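Local coordinates for RavA (Legionella pneumophila str. Paris, PDB 6WO6), which is a Legionella effector of unresolved molecular activity, probably delivered into the host cell during infection, and folds as an elongated, all-helical chain, at residues Phe5-Leu10 with Arg30-Lys35; Ala40-Ala45 with His78-Gln83. The protein carries 2 engineered substitutions. All blocks are in the same frame, centred on the assembly; numbering follows the deposited sequence.

Contact 1 of 2, residues Phe5-Leu10 with Arg30-Lys35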
loop_
_atom_site.group_PDB
_atom_site.type_symbol
_atom_site.label_atom_id
_atom_site.label_comp_id
_atom_site.label_asym_id
_atom_site.label_seq_id
_atom_site.Cartn_x
_atom_site.Cartn_y
_atom_site.Cartn_z
ATOM N N PHE A 5 -11.635 3.583 -45.721
ATOM C CA PHE A 5 -12.334 2.314 -45.613
ATOM C C PHE A 5 -13.841 2.529 -45.669
ATOM O O PHE A 5 -14.343 3.648 -45.538
ATOM C CB PHE A 5 -11.954 1.599 -44.312
ATOM C CG PHE A 5 -10.472 1.461 -44.102
ATOM C CD1 PHE A 5 -9.787 0.358 -44.584
ATOM C CD2 PHE A 5 -9.764 2.434 -43.418
ATOM C CE1 PHE A 5 -8.422 0.233 -44.391
ATOM C CE2 PHE A 5 -8.402 2.316 -43.222
ATOM C CZ PHE A 5 -7.730 1.214 -43.708
ATOM N N THR A 6 -14.567 1.434 -45.869
ATOM C CA THR A 6 -16.012 1.477 -45.738
ATOM C C THR A 6 -16.398 1.459 -44.260
ATOM O O THR A 6 -15.555 1.326 -43.369
ATOM C CB THR A 6 -16.668 0.309 -46.480
ATOM O OG1 THR A 6 -16.284 -0.932 -45.873
ATOM C CG2 THR A 6 -16.254 0.302 -47.946
ATOM N N CYS A 7 -17.696 1.603 -44.005
ATOM C CA CYS A 7 -18.187 1.640 -42.631
ATOM C C CYS A 7 -17.870 0.341 -41.900
ATOM O O CYS A 7 -17.320 0.350 -40.791
ATOM C CB CYS A 7 -19.691 1.906 -42.632
ATOM S SG CYS A 7 -20.236 3.119 -41.429
ATOM N N ASP A 8 -18.212 -0.792 -42.516
ATOM C CA ASP A 8 -17.974 -2.087 -41.889
ATOM C C ASP A 8 -16.487 -2.357 -41.705
ATOM O O ASP A 8 -16.091 -2.998 -40.726
ATOM C CB ASP A 8 -18.622 -3.189 -42.728
ATOM C CG ASP A 8 -20.091 -2.918 -43.010
ATOM O OD1 ASP A 8 -20.389 -2.217 -44.001
ATOM O OD2 ASP A 8 -20.948 -3.386 -42.230
ATOM N N GLU A 9 -15.651 -1.875 -42.628
ATOM C CA GLU A 9 -14.214 -2.097 -42.511
ATOM C C GLU A 9 -13.631 -1.335 -41.328
ATOM O O GLU A 9 -12.756 -1.850 -40.624
ATOM C CB GLU A 9 -13.516 -1.706 -43.813
ATOM C CG GLU A 9 -13.699 -2.718 -44.930
ATOM C CD GLU A 9 -13.111 -2.253 -46.245
ATOM O OE1 GLU A 9 -12.805 -1.046 -46.369
ATOM O OE2 GLU A 9 -12.958 -3.094 -47.157
ATOM N N LEU A 10 -14.099 -0.105 -41.093
ATOM C CA LEU A 10 -13.721 0.607 -39.876
ATOM C C LEU A 10 -14.262 -0.105 -38.644
ATOM O O LEU A 10 -13.591 -0.175 -37.608
ATOM C CB LEU A 10 -14.227 2.047 -39.924
ATOM C CG LEU A 10 -13.651 2.941 -41.022
ATOM C CD1 LEU A 10 -14.469 4.215 -41.165
ATOM C CD2 LEU A 10 -12.192 3.267 -40.735
ATOM N N ARG A 30 -13.551 10.542 -41.992
ATOM C CA ARG A 30 -14.552 11.264 -41.207
ATOM C C ARG A 30 -15.971 10.878 -41.612
ATOM O O ARG A 30 -16.815 10.588 -40.755
ATOM C CB ARG A 30 -14.342 12.771 -41.356
ATOM C CG ARG A 30 -15.415 13.622 -40.688
ATOM C CD ARG A 30 -15.186 15.109 -40.924
ATOM N NE ARG A 30 -13.995 15.599 -40.234
ATOM C CZ ARG A 30 -12.805 15.756 -40.804
ATOM N NH1 ARG A 30 -11.782 16.206 -40.089
ATOM N NH2 ARG A 30 -12.634 15.464 -42.087
ATOM N N GLU A 31 -16.254 10.871 -42.917
ATOM C CA GLU A 31 -17.611 10.598 -43.382
ATOM C C GLU A 31 -18.043 9.178 -43.026
ATOM O O GLU A 31 -19.109 8.968 -42.427
ATOM C CB GLU A 31 -17.698 10.833 -44.890
ATOM C CG GLU A 31 -19.094 10.668 -45.476
ATOM C CD GLU A 31 -19.124 10.888 -46.979
ATOM O OE1 GLU A 31 -18.072 11.255 -47.547
ATOM O OE2 GLU A 31 -20.197 10.693 -47.594
ATOM N N GLU A 32 -17.218 8.187 -43.375
ATOM C CA GLU A 32 -17.568 6.804 -43.075
ATOM C C GLU A 32 -17.583 6.534 -41.576
ATOM O O GLU A 32 -18.377 5.710 -41.111
ATOM C CB GLU A 32 -16.610 5.851 -43.785
ATOM C CG GLU A 32 -16.789 5.820 -45.296
ATOM C CD GLU A 32 -18.158 5.303 -45.713
ATOM O OE1 GLU A 32 -18.636 4.327 -45.100
ATOM O OE2 GLU A 32 -18.760 5.875 -46.647
ATOM N N LEU A 33 -16.723 7.208 -40.806
ATOM C CA LEU A 33 -16.790 7.085 -39.352
ATOM C C LEU A 33 -18.101 7.642 -38.815
ATOM O O LEU A 33 -18.676 7.094 -37.867
ATOM C CB LEU A 33 -15.609 7.804 -38.695
ATOM C CG LEU A 33 -14.257 7.094 -38.636
ATOM C CD1 LEU A 33 -13.164 8.086 -38.278
ATOM C CD2 LEU A 33 -14.290 5.946 -37.639
ATOM N N ASN A 34 -18.584 8.740 -39.403
ATOM C CA ASN A 34 -19.847 9.324 -38.972
ATOM C C ASN A 34 -21.051 8.516 -39.431
ATOM O O ASN A 34 -22.143 8.692 -38.882
ATOM C CB ASN A 34 -19.965 10.766 -39.472
ATOM C CG ASN A 34 -18.966 11.692 -38.810
ATOM O OD1 ASN A 34 -18.389 11.360 -37.773
ATOM N ND2 ASN A 34 -18.761 12.862 -39.402
ATOM N N LYS A 35 -20.881 7.638 -40.420
ATOM C CA LYS A 35 -21.960 6.737 -40.815
ATOM C C LYS A 35 -22.130 5.541 -39.870
ATOM O O LYS A 35 -22.919 4.641 -40.174
ATOM C CB LYS A 35 -21.731 6.238 -42.246
ATOM C CG LYS A 35 -21.827 7.324 -43.306
ATOM C CD LYS A 35 -21.321 6.830 -44.654
ATOM C CE LYS A 35 -22.141 5.659 -45.167
ATOM N NZ LYS A 35 -21.714 5.248 -46.534
#
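Cys-7 and Glu-32 bring the two backbones closest, their CA atoms 5.2 Å apart, and the side chain of Glu-32 fills the gap. Its CG lies beside the backbone N (chi1 -70°) and the chain bends again at chi2 (-63°), which lays CG against Phe-5 O at 3.3 Å and leaves OE1 3.1 Å from Cys-7 N at an angle too poor for a hydrogen bond. The other oxygen is gripped within its own segment: Lys-35 NZ meets Glu-32 OE2 at 3.0 Å on the syn side, a salt bridge that probably helps hold the carboxylate. On the C-terminal side of Glu-32, the Cys-7 sulfur reaches the end of helix 30-34, with SG 3.3 Å from Lys-35 O and 3.6 Å from Lys-35 CB. Leu-10 crosses Glu-32 at about a right angle; its CD1 rests 3.8 Å from Glu-32 CB and equally close to Leu-33 CG. Leu-10 and Leu-33 form the buried apolar part of the contact, and Leu-20 of helix 16-20 also touches Leu-10. The start of helix 7-11 is set by reciprocal bonds: Thr-6 N donates to Glu-9 OE1 (3.1 Å), and Glu-9 N donates weakly to Thr-6 OG1. These define a capping box, here on a short N-terminal helix packed against helix 30-34.

Contact 2 of 2, residues Ala40-Ala45 with His78-Gln83. Engineered in segment 40-45: Ala-40 (natural residue Glu), Ala-41 (natural residue Lys).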
loop_
_atom_site.group_PDB
_atom_site.type_symbol
_atom_site.label_atom_id
_atom_site.label_comp_id
_atom_site.label_asym_id
_atom_site.label_seq_id
_atom_site.Cartn_x
_atom_site.Cartn_y
_atom_site.Cartn_z
ATOM N N ALA A 40 -21.801 0.971 -32.330
ATOM C CA ALA A 40 -20.562 0.665 -33.037
ATOM C C ALA A 40 -19.537 1.778 -32.861
ATOM O O ALA A 40 -18.341 1.507 -32.699
ATOM C CB ALA A 40 -20.849 0.425 -34.519
ATOM N N ALA A 41 -19.987 3.038 -32.883
ATOM C CA ALA A 41 -19.070 4.155 -32.673
ATOM C C ALA A 41 -18.478 4.124 -31.271
ATOM O O ALA A 41 -17.277 4.360 -31.094
ATOM C CB ALA A 41 -19.788 5.481 -32.924
ATOM N N LEU A 42 -19.306 3.834 -30.263
ATOM C CA LEU A 42 -18.806 3.710 -28.897
ATOM C C LEU A 42 -17.761 2.605 -28.793
ATOM O O LEU A 42 -16.680 2.810 -28.228
ATOM C CB LEU A 42 -19.968 3.445 -27.938
ATOM C CG LEU A 42 -19.609 3.175 -26.474
ATOM C CD1 LEU A 42 -19.821 4.419 -25.623
ATOM C CD2 LEU A 42 -20.401 1.991 -25.925
ATOM N N VAL A 43 -18.070 1.424 -29.341
ATOM C CA VAL A 43 -17.138 0.297 -29.280
ATOM C C VAL A 43 -15.819 0.643 -29.965
ATOM O O VAL A 43 -14.732 0.365 -29.433
ATOM C CB VAL A 43 -17.784 -0.958 -29.895
ATOM C CG1 VAL A 43 -16.752 -2.059 -30.081
ATOM C CG2 VAL A 43 -18.925 -1.442 -29.021
ATOM N N LEU A 44 -15.890 1.261 -31.147
ATOM C CA LEU A 44 -14.677 1.565 -31.898
ATOM C C LEU A 44 -13.837 2.624 -31.196
ATOM O O LEU A 44 -12.609 2.495 -31.120
ATOM C CB LEU A 44 -15.033 2.012 -33.316
ATOM C CG LEU A 44 -13.856 2.348 -34.232
ATOM C CD1 LEU A 44 -12.886 1.180 -34.326
ATOM C CD2 LEU A 44 -14.352 2.741 -35.615
ATOM N N ALA A 45 -14.471 3.680 -30.678
ATOM C CA ALA A 45 -13.719 4.682 -29.930
ATOM C C ALA A 45 -13.068 4.069 -28.697
ATOM O O ALA A 45 -11.916 4.386 -28.370
ATOM C CB ALA A 45 -14.631 5.843 -29.537
ATOM N N HIS A 78 -16.308 12.073 -33.452
ATOM C CA HIS A 78 -15.330 12.838 -32.685
ATOM C C HIS A 78 -15.762 12.991 -31.233
ATOM O O HIS A 78 -14.924 12.969 -30.324
ATOM C CB HIS A 78 -15.113 14.207 -33.328
ATOM C CG HIS A 78 -14.178 15.090 -32.562
ATOM N ND1 HIS A 78 -14.597 15.898 -31.526
ATOM C CD2 HIS A 78 -12.844 15.292 -32.681
ATOM C CE1 HIS A 78 -13.562 16.560 -31.041
ATOM N NE2 HIS A 78 -12.486 16.210 -31.723
ATOM N N SER A 79 -17.068 13.143 -30.994
ATOM C CA SER A 79 -17.572 13.239 -29.627
ATOM C C SER A 79 -17.251 11.975 -28.836
ATOM O O SER A 79 -16.732 12.041 -27.711
ATOM C CB SER A 79 -19.078 13.498 -29.652
ATOM O OG SER A 79 -19.615 13.568 -28.344
ATOM N N PHE A 80 -17.554 10.809 -29.416
ATOM C CA PHE A 80 -17.249 9.542 -28.762
ATOM C C PHE A 80 -15.754 9.398 -28.503
ATOM O O PHE A 80 -15.340 8.999 -27.406
ATOM C CB PHE A 80 -17.752 8.376 -29.615
ATOM C CG PHE A 80 -19.246 8.242 -29.646
ATOM C CD1 PHE A 80 -20.001 8.950 -30.567
ATOM C CD2 PHE A 80 -19.897 7.400 -28.759
ATOM C CE1 PHE A 80 -21.380 8.826 -30.601
ATOM C CE2 PHE A 80 -21.274 7.270 -28.787
ATOM C CZ PHE A 80 -22.017 7.983 -29.710
ATOM N N LEU A 81 -14.928 9.719 -29.504
ATOM C CA LEU A 81 -13.488 9.548 -29.343
ATOM C C LEU A 81 -12.937 10.465 -28.259
ATOM O O LEU A 81 -12.087 10.051 -27.458
ATOM C CB LEU A 81 -12.774 9.791 -30.673
ATOM C CG LEU A 81 -11.319 9.316 -30.689
ATOM C CD1 LEU A 81 -11.257 7.835 -30.360
ATOM C CD2 LEU A 81 -10.654 9.603 -32.026
ATOM N N PHE A 82 -13.415 11.712 -28.202
ATOM C CA PHE A 82 -12.921 12.632 -27.185
ATOM C C PHE A 82 -13.360 12.203 -25.791
ATOM O O PHE A 82 -12.573 12.277 -24.840
ATOM C CB PHE A 82 -13.386 14.057 -27.478
ATOM C CG PHE A 82 -12.699 15.094 -26.638
ATOM C CD1 PHE A 82 -11.380 15.440 -26.889
ATOM C CD2 PHE A 82 -13.364 15.715 -25.595
ATOM C CE1 PHE A 82 -10.736 16.389 -26.118
ATOM C CE2 PHE A 82 -12.727 16.666 -24.819
ATOM C CZ PHE A 82 -11.411 17.004 -25.081
ATOM N N GLN A 83 -14.607 11.740 -25.647
ATOM C CA GLN A 83 -15.053 11.258 -24.342
ATOM C C GLN A 83 -14.248 10.039 -23.897
ATOM O O GLN A 83 -13.909 9.905 -22.712
ATOM C CB GLN A 83 -16.548 10.943 -24.381
ATOM C CG GLN A 83 -17.439 12.174 -24.436
ATOM C CD GLN A 83 -18.913 11.825 -24.563
ATOM O OE1 GLN A 83 -19.656 11.844 -23.581
ATOM N NE2 GLN A 83 -19.342 11.509 -25.779
#
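Phe-80 lies against the backbone turn at Ala-41 and Leu-42. The CB of Ala-41, an engineered residue that is Lys in the natural sequence, stands over the centre of one ring face, 4.3 Å from the centroid and 12° off the normal, the geometry of a CH-pi contact. Leu-42 comes obliquely to the same ring, its CA 3.9 Å from Phe-80 CD2 and its CB 4.0 Å from that atom. Phe-80 CG is anti to the carbonyl carbon (chi1 -71°), a setting that lays the ring along the start of helix 38-51.

The tight part is one turn further on. Ala-45, small and buried, lets the backbones approach to 4.9 Å between its CA and that of Leu-81; its CB sits 3.9 Å from both Phe-80 C and Leu-81 CA, and Leu-81 CD1 closes in at 4.0 Å. Leu-81, itself buried, also touches Leu-48 of its partner helix 38-51 and Ile-64 of helix 54-66. The side nearer solvent is that of Leu-42 and the Phe-80 ring, both residues partly exposed, where Phe-119 from a loop also touches Leu-42. On the far side of helix 77-92, Phe-82 is exposed and its CB points away from helix 38-51.

Wholly apolar between side chains, with axes 8.8 Å apart and crossing at -39°, this is close helix-helix packing around an alanine, joining helices 38-51 and 77-92 in the all-helical fold.

Overall arrangement
Contact 1 closes before contact 2 opens, so the two follow one another in series along the chain. Their centres lie about 13 Å apart on the same side of the chain's centre, contact 1 at 46 Å from it and contact 2 at 35 Å, which places both toward one end of the elongated molecule. Helix 30-34 of contact 1 is followed directly by helix 38-51 of contact 2. Leu-44 joins them in space as well: its CD2 packs 3.6 Å from Leu-10 O and 3.8 Å from Leu-33 CD2. The N-terminal helix 7-11 thus packs, through Leu-10, against helix 38-51, which in turn packs on helix 77-92.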